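Local coordinates for protein putative enoyl-CoA hydratase/isomerase (Mycobacterium abscessus, PDB 3RSI) that probably acts as a hydro-lyase of lipid metabolism and belongs to the enoyl-CoA hydratase/isomerase (crotonase) family, at residues E10-R15 with T23-H28. Residues are numbered along the deposited sequence; the frame is centred on the assembly and turned at random.
Sequences ELLVER and TMNRPH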
# COMPACT_ATOMS: atom_id res chain seq x y z
N GLU B 10 29.28 -18.70 7.51
CA GLU B 10 28.01 -18.71 6.77
C GLU B 10 27.41 -17.32 6.62
O GLU B 10 26.63 -17.06 5.68
CB GLU B 10 27.01 -19.68 7.39
CG GLU B 10 27.43 -21.13 7.25
CD GLU B 10 26.52 -22.06 7.99
OE1 GLU B 10 25.32 -22.07 7.67
OE2 GLU B 10 26.99 -22.76 8.90
N LEU B 11 27.76 -16.43 7.55
CA LEU B 11 27.48 -15.01 7.37
C LEU B 11 28.77 -14.22 7.48
O LEU B 11 29.37 -14.14 8.57
CB LEU B 11 26.45 -14.54 8.38
CG LEU B 11 25.89 -13.13 8.23
CD1 LEU B 11 24.92 -13.06 7.06
CD2 LEU B 11 25.20 -12.67 9.54
N LEU B 12 29.22 -13.66 6.36
CA LEU B 12 30.39 -12.79 6.35
C LEU B 12 30.01 -11.40 6.87
O LEU B 12 28.98 -10.85 6.52
CB LEU B 12 31.00 -12.68 4.96
CG LEU B 12 31.43 -13.99 4.30
CD1 LEU B 12 31.88 -13.73 2.87
CD2 LEU B 12 32.52 -14.67 5.12
N VAL B 13 30.86 -10.86 7.73
CA VAL B 13 30.64 -9.55 8.31
C VAL B 13 31.88 -8.70 8.02
O VAL B 13 32.99 -9.03 8.45
CB VAL B 13 30.36 -9.62 9.82
CG1 VAL B 13 30.22 -8.20 10.43
CG2 VAL B 13 29.11 -10.47 10.09
N GLU B 14 31.67 -7.63 7.25
CA GLU B 14 32.73 -6.74 6.82
C GLU B 14 32.39 -5.30 7.21
O GLU B 14 31.30 -4.79 6.92
CB GLU B 14 32.90 -6.86 5.30
CG GLU B 14 33.58 -5.66 4.62
CD GLU B 14 33.56 -5.71 3.10
OE1 GLU B 14 33.10 -6.74 2.54
OE2 GLU B 14 34.02 -4.72 2.48
N ARG B 15 33.33 -4.63 7.88
CA ARG B 15 33.16 -3.23 8.29
C ARG B 15 33.93 -2.32 7.33
O ARG B 15 35.13 -2.50 7.17
CB ARG B 15 33.67 -3.06 9.72
CG ARG B 15 33.54 -1.68 10.30
CD ARG B 15 32.14 -1.35 10.75
NE ARG B 15 32.13 -0.08 11.48
CZ ARG B 15 32.17 0.06 12.80
NH1 ARG B 15 32.22 -1.00 13.60
NH2 ARG B 15 32.16 1.27 13.34
N THR B 23 27.12 -10.72 4.28
CA THR B 23 27.03 -11.54 3.10
C THR B 23 26.65 -12.96 3.49
O THR B 23 27.45 -13.64 4.13
CB THR B 23 28.33 -11.55 2.30
OG1 THR B 23 28.66 -10.22 1.93
CG2 THR B 23 28.18 -12.41 1.04
N MET B 24 25.45 -13.38 3.08
CA MET B 24 24.99 -14.74 3.27
C MET B 24 25.86 -15.62 2.37
O MET B 24 25.95 -15.38 1.17
CB MET B 24 23.52 -14.85 2.90
CG MET B 24 22.61 -14.05 3.79
SD MET B 24 20.91 -13.98 3.24
CE MET B 24 21.07 -12.74 1.93
N ASN B 25 26.52 -16.61 2.97
CA ASN B 25 27.61 -17.35 2.33
C ASN B 25 27.51 -18.87 2.47
O ASN B 25 28.19 -19.47 3.29
CB ASN B 25 28.93 -16.87 2.93
CG ASN B 25 30.14 -17.48 2.24
OD1 ASN B 25 30.12 -17.74 1.04
ND2 ASN B 25 31.18 -17.73 3.01
N ARG B 26 26.63 -19.48 1.70
CA ARG B 26 26.58 -20.94 1.57
C ARG B 26 26.33 -21.29 0.11
O ARG B 26 25.21 -21.65 -0.28
CB ARG B 26 25.48 -21.56 2.43
CG ARG B 26 25.58 -21.30 3.90
CD ARG B 26 24.37 -21.89 4.60
NE ARG B 26 24.40 -23.37 4.62
CZ ARG B 26 23.32 -24.15 4.53
NH1 ARG B 26 22.10 -23.63 4.36
NH2 ARG B 26 23.45 -25.47 4.59
N PRO B 27 27.37 -21.19 -0.72
CA PRO B 27 27.19 -21.32 -2.16
C PRO B 27 26.58 -22.65 -2.61
O PRO B 27 25.78 -22.69 -3.53
CB PRO B 27 28.61 -21.16 -2.71
CG PRO B 27 29.35 -20.43 -1.69
CD PRO B 27 28.72 -20.73 -0.36
N HIS B 28 26.94 -23.73 -1.92
CA HIS B 28 26.42 -25.06 -2.19
C HIS B 28 24.90 -25.18 -2.00
O HIS B 28 24.31 -26.13 -2.50
CB HIS B 28 27.16 -26.09 -1.32
CG HIS B 28 27.18 -25.77 0.14
ND1 HIS B 28 26.37 -26.41 1.05
CD2 HIS B 28 27.90 -24.86 0.84
CE1 HIS B 28 26.61 -25.92 2.26
NE2 HIS B 28 27.52 -24.97 2.15
O HOH W 1 30.17 -9.19 3.98
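Thr23 and Leu12 form an antiparallel hydrogen-bonded pair near the open end of a beta hairpin. Thr23 N donates to Leu12 O at 2.9 Å, and Leu12 N returns the bond to Thr23 O at 2.8 Å. Their side chains share one face of the sheet, where the two CB atoms touch. Thr23 OG1 lies beside its own backbone N (chi1 -58°). There Thr23 OG1 lies 2.7 Å from the oxygen of a water, which also donates a weak hydrogen bond to Leu12 O. Met24 pairs with Leu11 at the next, non-hydrogen-bonded position, on the other face. Both residues are buried, and Leu11 CD1 rests 4.1 Å from Met24 CG. The strand ends at Met24, but one more backbone hydrogen bond follows: Asn25 N donates to Glu10 O at 2.7 Å, from above the carbonyl plane. The Asn25 side chain crosses that of Leu12, with ND2 4.0 Å from Leu12 CD2. The same ND2 is hydrogen-bonded to Arg9 O, which holds the amide next to the leucine. Arg26 runs alongside Glu10, both chains pointing the same way, and their CG atoms pack together. The Arg26 chain bends at chi3 (71°), and Glu10 OE1 comes 3.4 Å from Arg26 NE. This salt bridge is one of charge alone, because OE1 lies well out of the guanidinium plane. Directed bonds are made to other groups: Glu10 OE1 pairs with Ser34 OG, and Arg26 NH1 with Ala32 O. The hairpin of strands 11-16 and 19-24 opens the crotonase-type fold and forms one side of a three-stranded mixed sheet, with strand 56-61 parallel to 19-24. Helix 35-50 covers the Leu11 and Met24 face, where Leu11 packs on Phe41, while Met24 touches Leu59 of strand 56-61.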